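Local coordinates for DNA-binding protein (Silicibacter pomeroyi, PDB 3EUS) that probably binds DNA through a helical helix-turn-helix domain of the Cro/C1 (XRE) type, and forms an assembly of two subunits, at residues I57-W62 with S73-T78; D32-L37 with S42-V47; Y14-L19 with E48-R53. All blocks are in the same frame, centred on the assembly; numbering follows the deposited sequence.

Contact 1: I57-W62 with S73-T78; sequences IEFAKW and SEIVAT
F59 meets I75 and V76 through carbon atoms alone. The far end of its ring does the touching. F59 CZ comes to 4.2 Å from I75 CG2, and F59 CE2 lies 4.1 Å from V76 CG2. Both methyl groups approach the ring at a slant. The CA atoms of F59 and V76 are 10.8 Å apart, so the backbones do not meet, and the F59 ring and the short branches of I75 and V76 fill the distance between them. The ring reaches across with CG anti to the backbone N (chi1 170°). V76 uses the methyl that lies beside its own backbone N. The interface is small, 99 Å² in all, but the three residues that touch are buried.

Helix 56-65 follows the helix-turn-helix pair, 30-36 and 41-48, of this XRE-type domain. The contact joins it to helix 72-81, the last helix of the all-helical chain. L15 and L19 of helix 10-25 also pack on F59, and the second subunit adds to the apolar layer, with its V56 against F59 and its A60 against V76.

One side-chain hydrogen bond stays within helix 72-81, and another joins two helices. T78 OG1 donates to E74 O one turn earlier, at 2.7 Å. E74 O also accepts T78 N at 3.0 Å. The two donors reach it from opposite faces of the carbonyl plane, the hydroxyl tilted 32° out of it. The T78 hydroxyl is thus tied back to its own helix. W62 NE1 donates to L19 O in helix 10-25.

Salt bridges flank the apolar centre: E74 OE1 pairs with R18 NH2 of helix 10-25, and E58 OE2 with R52 NH2 from the loop before helix 56-65.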
loop_
_atom_site.group_PDB
_atom_site.type_symbol
_atom_site.label_atom_id
_atom_site.label_comp_id
_atom_site.label_asym_id
_atom_site.label_seq_id
_atom_site.Cartn_x
_atom_site.Cartn_y
_atom_site.Cartn_z
ATOM N N ILE A 57 2.069 -0.998 -5.342
ATOM C CA ILE A 57 2.562 -0.356 -6.533
ATOM C C ILE A 57 1.378 0.432 -7.146
ATOM O O ILE A 57 1.550 1.608 -7.564
ATOM C CB ILE A 57 3.138 -1.373 -7.554
ATOM C CG1 ILE A 57 4.495 -1.971 -7.129
ATOM C CG2 ILE A 57 3.309 -0.709 -8.885
ATOM C CD1 ILE A 57 4.885 -1.806 -5.754
ATOM N N GLU A 58 0.189 -0.187 -7.153
ATOM C CA GLU A 58 -1.038 0.464 -7.668
ATOM C C GLU A 58 -1.331 1.696 -6.765
ATOM O O GLU A 58 -1.706 2.749 -7.261
ATOM C CB GLU A 58 -2.206 -0.513 -7.687
ATOM C CG GLU A 58 -2.027 -1.650 -8.685
ATOM C CD GLU A 58 -3.020 -2.806 -8.526
ATOM O OE1 GLU A 58 -3.564 -2.990 -7.451
ATOM O OE2 GLU A 58 -3.305 -3.512 -9.524
ATOM N N PHE A 59 -1.161 1.564 -5.444
ATOM C CA PHE A 59 -1.357 2.684 -4.533
ATOM C C PHE A 59 -0.420 3.828 -4.861
ATOM O O PHE A 59 -0.823 5.001 -4.870
ATOM C CB PHE A 59 -1.186 2.166 -3.091
ATOM C CG PHE A 59 -1.132 3.207 -2.055
ATOM C CD1 PHE A 59 -2.282 3.899 -1.689
ATOM C CD2 PHE A 59 0.035 3.427 -1.299
ATOM C CE1 PHE A 59 -2.261 4.808 -0.690
ATOM C CE2 PHE A 59 0.059 4.427 -0.267
ATOM C CZ PHE A 59 -1.103 5.115 0.024
ATOM N N ALA A 60 0.867 3.530 -5.008
ATOM C CA ALA A 60 1.841 4.548 -5.373
ATOM C C ALA A 60 1.393 5.281 -6.629
ATOM O O ALA A 60 1.447 6.523 -6.685
ATOM C CB ALA A 60 3.294 3.881 -5.534
ATOM N N LYS A 61 0.982 4.543 -7.667
ATOM C CA LYS A 61 0.629 5.190 -8.904
ATOM C C LYS A 61 -0.637 6.067 -8.755
ATOM O O LYS A 61 -0.745 7.142 -9.338
ATOM C CB LYS A 61 0.440 4.144 -9.996
ATOM C CG LYS A 61 1.792 3.440 -10.459
ATOM C CD LYS A 61 1.470 2.275 -11.373
ATOM C CE LYS A 61 2.743 1.565 -11.925
ATOM N NZ LYS A 61 2.465 0.475 -12.934
ATOM N N TRP A 62 -1.596 5.561 -8.033
ATOM C CA TRP A 62 -2.896 6.287 -7.769
ATOM C C TRP A 62 -2.566 7.599 -7.051
ATOM O O TRP A 62 -3.030 8.670 -7.420
ATOM C CB TRP A 62 -3.764 5.426 -6.856
ATOM C CG TRP A 62 -5.154 5.933 -6.522
ATOM C CD1 TRP A 62 -5.478 7.002 -5.738
ATOM C CD2 TRP A 62 -6.382 5.277 -6.822
ATOM N NE1 TRP A 62 -6.847 7.086 -5.579
ATOM C CE2 TRP A 62 -7.428 6.045 -6.240
ATOM C CE3 TRP A 62 -6.714 4.143 -7.550
ATOM C CZ2 TRP A 62 -8.766 5.705 -6.384
ATOM C CZ3 TRP A 62 -8.031 3.791 -7.655
ATOM C CH2 TRP A 62 -9.054 4.583 -7.071
ATOM N N SER A 73 2.558 9.331 3.792
ATOM C CA SER A 73 3.077 8.946 5.107
ATOM C C SER A 73 1.933 8.943 6.151
ATOM O O SER A 73 1.820 8.047 6.971
ATOM C CB SER A 73 4.240 9.872 5.504
ATOM O OG SER A 73 4.671 9.527 6.761
ATOM N N GLU A 74 1.093 9.961 6.110
ATOM C CA GLU A 74 -0.041 10.084 7.019
ATOM C C GLU A 74 -1.040 8.936 6.852
ATOM O O GLU A 74 -1.467 8.388 7.834
ATOM C CB GLU A 74 -0.732 11.380 6.740
ATOM C CG GLU A 74 -1.881 11.835 7.665
ATOM C CD GLU A 74 -2.527 13.125 7.079
ATOM O OE1 GLU A 74 -3.528 13.042 6.306
ATOM O OE2 GLU A 74 -2.002 14.221 7.351
ATOM N N ILE A 75 -1.409 8.647 5.617
ATOM C CA ILE A 75 -2.349 7.529 5.294
ATOM C C ILE A 75 -1.822 6.192 5.885
ATOM O O ILE A 75 -2.511 5.515 6.653
ATOM C CB ILE A 75 -2.571 7.433 3.798
ATOM C CG1 ILE A 75 -3.300 8.714 3.288
ATOM C CG2 ILE A 75 -3.359 6.112 3.448
ATOM C CD1 ILE A 75 -3.357 8.847 1.785
ATOM N N VAL A 76 -0.558 5.890 5.604
ATOM C CA VAL A 76 0.036 4.610 5.971
ATOM C C VAL A 76 0.235 4.528 7.488
ATOM O O VAL A 76 -0.107 3.529 8.103
ATOM C CB VAL A 76 1.375 4.396 5.193
ATOM C CG1 VAL A 76 2.180 3.179 5.786
ATOM C CG2 VAL A 76 1.194 4.331 3.685
ATOM N N ALA A 77 0.682 5.622 8.129
ATOM C CA ALA A 77 0.828 5.627 9.580
ATOM C C ALA A 77 -0.519 5.464 10.280
ATOM O O ALA A 77 -0.598 4.816 11.323
ATOM C CB ALA A 77 1.513 6.960 10.075
ATOM N N THR A 78 -1.550 6.122 9.739
ATOM C CA THR A 78 -2.904 6.051 10.345
ATOM C C THR A 78 -3.431 4.623 10.242
ATOM O O THR A 78 -3.976 4.058 11.242
ATOM C CB THR A 78 -3.855 7.108 9.713
ATOM O OG1 THR A 78 -3.277 8.399 9.888
ATOM C CG2 THR A 78 -5.221 7.140 10.408
#

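Contact 2: D32-L37 with S42-V47; sequences DLAERL and SFVAKV
The two helices of the helix-turn-helix, 30-36 and 41-48, pack here through A34 and V44. Their CA atoms are only 6.0 Å apart, and the small side chain of A34 permits this close approach. V44 makes most of the contact. Its CG1 is anti to the backbone N (chi1 174°), while CG2, beside that N, sits against the facing helix. V44 CG2 lies 3.7 Å from A34 N and 3.8 Å from A34 CB. It also touches L33, with V44 CG2 to L33 CG at 4.1 Å. The other methyl, V44 CG1, is 4.2 Å from L33 CD2. CG2 thus touches both A34 and L33, and CG1 reaches L33 only.

L37 makes a second patch. Its CD1 meets F43 CE2 at 4.0 Å and comes to the ring edge, near the ring plane. The two side chains stand about at right angles. One face of F43 carries V47 CG2 from the next turn, 3.9 Å above the plane and offset toward the rim. F43 also makes a cation-pi contact with K39, in the turn between the helices.

W62 of helix 56-65 touches L33, V44 and V47, and so joins both helices to the rest of the core. R36 NH1 is hydrogen-bonded to A65 O at the end of that same helix. A buried apolar seam between two short helices, set at an angle by a tight turn, is typical of the helix-turn-helix. In XRE-type relatives the second of the two is the recognition helix, a role that 41-48 probably has here.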
loop_
_atom_site.group_PDB
_atom_site.type_symbol
_atom_site.label_atom_id
_atom_site.label_comp_id
_atom_site.label_asym_id
_atom_site.label_seq_id
_atom_site.Cartn_x
_atom_site.Cartn_y
_atom_site.Cartn_z
ATOM N N ASP A 32 -11.341 10.354 -15.260
ATOM C CA ASP A 32 -10.135 11.192 -15.409
ATOM C C ASP A 32 -8.939 10.502 -14.754
ATOM O O ASP A 32 -7.843 10.427 -15.330
ATOM C CB ASP A 32 -10.329 12.530 -14.695
ATOM C CG ASP A 32 -11.264 13.499 -15.413
ATOM O OD1 ASP A 32 -11.432 13.423 -16.665
ATOM O OD2 ASP A 32 -11.768 14.403 -14.682
ATOM N N LEU A 33 -9.179 9.974 -13.550
ATOM C CA LEU A 33 -8.150 9.298 -12.795
ATOM C C LEU A 33 -7.787 7.992 -13.502
ATOM O O LEU A 33 -6.592 7.685 -13.644
ATOM C CB LEU A 33 -8.538 9.061 -11.321
ATOM C CG LEU A 33 -7.499 8.272 -10.514
ATOM C CD1 LEU A 33 -6.037 8.889 -10.597
ATOM C CD2 LEU A 33 -7.934 7.958 -9.031
ATOM N N ALA A 34 -8.790 7.225 -13.939
ATOM C CA ALA A 34 -8.514 5.958 -14.611
ATOM C C ALA A 34 -7.671 6.203 -15.879
ATOM O O ALA A 34 -6.743 5.458 -16.155
ATOM C CB ALA A 34 -9.782 5.194 -14.940
ATOM N N GLU A 35 -7.970 7.275 -16.585
ATOM C CA GLU A 35 -7.253 7.600 -17.836
ATOM C C GLU A 35 -5.775 7.823 -17.483
ATOM O O GLU A 35 -4.857 7.282 -18.144
ATOM C CB GLU A 35 -7.837 8.876 -18.480
ATOM C CG GLU A 35 -9.020 8.674 -19.415
ATOM C CD GLU A 35 -8.673 8.101 -20.775
ATOM O OE1 GLU A 35 -7.784 8.624 -21.494
ATOM O OE2 GLU A 35 -9.347 7.125 -21.157
ATOM N N ARG A 36 -5.535 8.544 -16.388
ATOM C CA ARG A 36 -4.161 8.815 -15.949
ATOM C C ARG A 36 -3.434 7.553 -15.516
ATOM O O ARG A 36 -2.207 7.496 -15.624
ATOM C CB ARG A 36 -4.087 9.818 -14.819
ATOM C CG ARG A 36 -4.517 11.216 -15.174
ATOM C CD ARG A 36 -4.390 12.096 -13.942
ATOM N NE ARG A 36 -4.664 13.483 -14.265
ATOM C CZ ARG A 36 -4.424 14.507 -13.448
ATOM N NH1 ARG A 36 -3.909 14.315 -12.230
ATOM N NH2 ARG A 36 -4.682 15.742 -13.863
ATOM N N LEU A 37 -4.192 6.544 -15.072
ATOM C CA LEU A 37 -3.614 5.292 -14.638
ATOM C C LEU A 37 -3.625 4.243 -15.744
ATOM O O LEU A 37 -3.207 3.116 -15.459
ATOM C CB LEU A 37 -4.381 4.748 -13.442
ATOM C CG LEU A 37 -4.339 5.600 -12.191
ATOM C CD1 LEU A 37 -5.293 4.957 -11.112
ATOM C CD2 LEU A 37 -2.908 5.735 -11.698
ATOM N N SER A 42 -14.003 1.552 -14.436
ATOM C CA SER A 42 -14.418 0.504 -13.480
ATOM C C SER A 42 -13.354 0.150 -12.455
ATOM O O SER A 42 -13.681 -0.194 -11.324
ATOM C CB SER A 42 -14.884 -0.765 -14.229
ATOM O OG SER A 42 -13.804 -1.460 -14.847
ATOM N N PHE A 43 -12.077 0.287 -12.812
ATOM C CA PHE A 43 -11.007 0.074 -11.857
ATOM C C PHE A 43 -11.078 1.026 -10.678
ATOM O O PHE A 43 -11.054 0.578 -9.524
ATOM C CB PHE A 43 -9.625 0.168 -12.548
ATOM C CG PHE A 43 -8.457 0.152 -11.593
ATOM C CD1 PHE A 43 -7.978 -1.040 -11.080
ATOM C CD2 PHE A 43 -7.819 1.321 -11.234
ATOM C CE1 PHE A 43 -6.885 -1.062 -10.225
ATOM C CE2 PHE A 43 -6.702 1.309 -10.368
ATOM C CZ PHE A 43 -6.247 0.136 -9.845
ATOM N N VAL A 44 -11.214 2.318 -10.980
ATOM C CA VAL A 44 -11.336 3.352 -9.972
ATOM C C VAL A 44 -12.618 3.158 -9.143
ATOM O O VAL A 44 -12.540 3.162 -7.913
ATOM C CB VAL A 44 -11.262 4.742 -10.572
ATOM C CG1 VAL A 44 -11.547 5.868 -9.494
ATOM C CG2 VAL A 44 -9.857 4.938 -11.198
ATOM N N ALA A 45 -13.748 2.965 -9.805
ATOM C CA ALA A 45 -15.013 2.743 -9.064
ATOM C C ALA A 45 -14.901 1.535 -8.131
ATOM O O ALA A 45 -15.323 1.594 -6.955
ATOM C CB ALA A 45 -16.203 2.555 -10.019
ATOM N N LYS A 46 -14.350 0.449 -8.640
ATOM C CA LYS A 46 -14.252 -0.770 -7.868
ATOM C C LYS A 46 -13.307 -0.645 -6.692
ATOM O O LYS A 46 -13.618 -1.112 -5.582
ATOM C CB LYS A 46 -13.878 -1.966 -8.727
ATOM C CG LYS A 46 -15.040 -2.467 -9.553
ATOM C CD LYS A 46 -14.601 -3.555 -10.539
ATOM C CE LYS A 46 -15.801 -4.222 -11.196
ATOM N NZ LYS A 46 -15.454 -5.511 -11.818
ATOM N N VAL A 47 -12.150 -0.016 -6.894
ATOM C CA VAL A 47 -11.260 0.179 -5.773
ATOM C C VAL A 47 -11.922 1.009 -4.657
ATOM O O VAL A 47 -11.788 0.699 -3.464
ATOM C CB VAL A 47 -9.930 0.822 -6.265
ATOM C CG1 VAL A 47 -9.136 1.434 -5.107
ATOM C CG2 VAL A 47 -9.091 -0.232 -7.073
#

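Contact 3: Y14-L19 with E48-R53; sequences YLCQRL and ETRERR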
loop_
_atom_site.group_PDB
_atom_site.type_symbol
_atom_site.label_atom_id
_atom_site.label_comp_id
_atom_site.label_asym_id
_atom_site.label_seq_id
_atom_site.Cartn_x
_atom_site.Cartn_y
_atom_site.Cartn_z
ATOM N N TYR A 14 -11.149 3.034 5.694
ATOM C CA TYR A 14 -10.322 4.276 5.763
ATOM C C TYR A 14 -9.470 4.483 4.514
ATOM O O TYR A 14 -9.420 5.564 3.964
ATOM C CB TYR A 14 -9.448 4.251 7.004
ATOM C CG TYR A 14 -8.471 5.373 7.088
ATOM C CD1 TYR A 14 -8.884 6.650 7.462
ATOM C CD2 TYR A 14 -7.146 5.177 6.802
ATOM C CE1 TYR A 14 -7.994 7.687 7.532
ATOM C CE2 TYR A 14 -6.268 6.205 6.847
ATOM C CZ TYR A 14 -6.688 7.444 7.232
ATOM O OH TYR A 14 -5.799 8.476 7.290
ATOM N N LEU A 15 -8.776 3.455 4.063
ATOM C CA LEU A 15 -7.902 3.577 2.923
ATOM C C LEU A 15 -8.749 4.044 1.739
ATOM O O LEU A 15 -8.389 4.976 1.008
ATOM C CB LEU A 15 -7.256 2.241 2.607
ATOM C CG LEU A 15 -6.499 2.164 1.292
ATOM C CD1 LEU A 15 -5.380 3.260 1.168
ATOM C CD2 LEU A 15 -5.889 0.751 1.114
ATOM N N CYS A 16 -9.931 3.449 1.620
ATOM C CA CYS A 16 -10.765 3.738 0.480
ATOM C C CYS A 16 -11.237 5.152 0.531
ATOM O O CYS A 16 -11.309 5.797 -0.514
ATOM C CB CYS A 16 -11.905 2.765 0.394
ATOM S SG CYS A 16 -11.227 1.217 -0.313
ATOM N N GLN A 17 -11.576 5.626 1.727
ATOM C CA GLN A 17 -11.954 7.008 1.901
ATOM C C GLN A 17 -10.820 7.932 1.433
ATOM O O GLN A 17 -11.048 8.940 0.749
ATOM C CB GLN A 17 -12.340 7.251 3.403
ATOM C CG GLN A 17 -12.480 8.660 3.798
ATOM C CD GLN A 17 -13.478 9.435 2.993
ATOM O OE1 GLN A 17 -13.363 10.681 2.871
ATOM N NE2 GLN A 17 -14.504 8.748 2.488
ATOM N N ARG A 18 -9.611 7.642 1.867
ATOM C CA ARG A 18 -8.440 8.460 1.472
ATOM C C ARG A 18 -8.149 8.375 -0.012
ATOM O O ARG A 18 -7.752 9.395 -0.597
ATOM C CB ARG A 18 -7.164 8.080 2.240
ATOM C CG ARG A 18 -7.185 8.318 3.715
ATOM C CD ARG A 18 -7.644 9.783 4.096
ATOM N NE ARG A 18 -6.657 10.749 3.607
ATOM C CZ ARG A 18 -5.659 11.269 4.338
ATOM N NH1 ARG A 18 -5.462 10.888 5.590
ATOM N NH2 ARG A 18 -4.872 12.200 3.811
ATOM N N LEU A 19 -8.347 7.216 -0.630
ATOM C CA LEU A 19 -8.120 7.099 -2.093
ATOM C C LEU A 19 -9.092 8.000 -2.821
ATOM O O LEU A 19 -8.732 8.789 -3.733
ATOM C CB LEU A 19 -8.290 5.683 -2.513
ATOM C CG LEU A 19 -7.143 4.755 -2.140
ATOM C CD1 LEU A 19 -7.557 3.328 -2.508
ATOM C CD2 LEU A 19 -5.891 5.213 -2.850
ATOM N N GLU A 48 -12.561 2.103 -5.031
ATOM C CA GLU A 48 -13.195 3.006 -4.064
ATOM C C GLU A 48 -14.347 2.416 -3.237
ATOM O O GLU A 48 -14.583 2.841 -2.083
ATOM C CB GLU A 48 -13.642 4.280 -4.783
ATOM C CG GLU A 48 -12.387 5.063 -5.313
ATOM C CD GLU A 48 -12.738 6.433 -5.853
ATOM O OE1 GLU A 48 -13.930 6.673 -6.047
ATOM O OE2 GLU A 48 -11.845 7.287 -6.078
ATOM N N THR A 49 -15.063 1.470 -3.824
ATOM C CA THR A 49 -16.192 0.834 -3.182
ATOM C C THR A 49 -15.853 -0.575 -2.675
ATOM O O THR A 49 -16.751 -1.368 -2.389
ATOM C CB THR A 49 -17.370 0.832 -4.145
ATOM O OG1 THR A 49 -17.049 0.101 -5.331
ATOM C CG2 THR A 49 -17.695 2.259 -4.528
ATOM N N ARG A 50 -14.552 -0.873 -2.579
ATOM C CA ARG A 50 -14.033 -2.050 -1.900
ATOM C C ARG A 50 -14.453 -3.319 -2.669
ATOM O O ARG A 50 -14.795 -4.360 -2.089
ATOM C CB ARG A 50 -14.520 -2.046 -0.437
ATOM C CG ARG A 50 -13.992 -0.807 0.320
ATOM C CD ARG A 50 -14.610 -0.527 1.651
ATOM N NE ARG A 50 -16.038 -0.393 1.601
ATOM C CZ ARG A 50 -16.906 -1.328 1.940
ATOM N NH1 ARG A 50 -16.482 -2.477 2.475
ATOM N NH2 ARG A 50 -18.195 -1.095 1.781
ATOM N N GLU A 51 -14.527 -3.160 -3.980
ATOM C CA GLU A 51 -14.857 -4.228 -4.921
ATOM C C GLU A 51 -13.609 -4.785 -5.635
ATOM O O GLU A 51 -13.705 -5.819 -6.325
ATOM C CB GLU A 51 -15.849 -3.712 -5.944
ATOM C CG GLU A 51 -17.316 -3.839 -5.472
ATOM C CD GLU A 51 -18.291 -3.202 -6.417
ATOM O OE1 GLU A 51 -18.044 -3.249 -7.633
ATOM O OE2 GLU A 51 -19.323 -2.667 -5.962
ATOM N N ARG A 52 -12.491 -4.059 -5.513
ATOM C CA ARG A 52 -11.170 -4.529 -5.950
ATOM C C ARG A 52 -10.100 -4.128 -4.960
ATOM O O ARG A 52 -10.092 -3.020 -4.442
ATOM C CB ARG A 52 -10.827 -3.968 -7.324
ATOM C CG ARG A 52 -9.521 -4.601 -7.886
ATOM C CD ARG A 52 -9.089 -3.921 -9.105
ATOM N NE ARG A 52 -7.865 -4.489 -9.699
ATOM C CZ ARG A 52 -6.614 -4.349 -9.231
ATOM N NH1 ARG A 52 -6.327 -3.727 -8.076
ATOM N NH2 ARG A 52 -5.606 -4.871 -9.940
ATOM N N ARG A 53 -9.187 -5.057 -4.707
ATOM C CA ARG A 53 -8.061 -4.864 -3.830
ATOM C C ARG A 53 -6.957 -4.010 -4.517
ATOM O O ARG A 53 -6.849 -4.010 -5.743
ATOM C CB ARG A 53 -7.534 -6.248 -3.488
ATOM C CG ARG A 53 -6.628 -6.351 -2.267
ATOM C CD ARG A 53 -5.638 -7.565 -2.392
ATOM N NE ARG A 53 -4.746 -7.381 -3.555
ATOM C CZ ARG A 53 -3.438 -7.658 -3.618
ATOM N NH1 ARG A 53 -2.768 -8.195 -2.595
ATOM N NH2 ARG A 53 -2.803 -7.407 -4.758
#
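The carboxylate of E48, which comes near L19 of helix 10-25, is gripped by two groups. E48 OE2 forms a salt bridge with R23 NE, and E48 OE1 accepts a hydrogen bond from Q30 NE2. The side chain is extended beyond CG, with chi2 at -171°, and this brings the carboxylate to R23 and Q30. E48 OE2 stays 4.2 Å from L19 O.

C16 carries the packing across the contact. C16 CB lies 3.6 Å from E48 O, and C16 SG is 3.5 Å from R50 CG. The cysteine is thus set against the end of helix 41-48 and the root of an arginine. The R50 chain bends further out, at chi3, and its NH1 is hydrogen-bonded to L7 O near the N terminus.

Helix 41-48 stops here in a Schellman motif. R50 is its C-prime residue, with a positive phi of 67°. E51 N returns to K46 O, and R50 N to V47 O. The presumed recognition helix of the helix-turn-helix therefore ends on helix 10-25.

On helix 10-25 itself, R18 folds back over Y14. R18 CG sits 3.6 Å above one face of the Y14 ring, toward its rim. R18 NH1 donates to Y14 OH at 3.0 Å, with a bent N-H...O angle of 136°. The second subunit also comes close: I57 of that subunit packs on L15, and R53 of that subunit packs on R53 of this chain.

Overall arrangement
From the N terminus, helix 10-25 comes first and supplies one side of contact 3. The chain then runs through helices 30-36 and 41-48, which contact 2 joins across a short turn. Just after, residues 48-53 return to helix 10-25 and close contact 3. Contact 2 is therefore nested inside that loop. Contact 1 opens only later and is in series with both, pairing helix 56-65 with helix 72-81. W62 packs contact 1 against contact 2. Salt bridges E58-R52 and E74-R18 tie contact 1 to contact 3. Contacts 1 and 3 also touch the second subunit, whereas contact 2 does not.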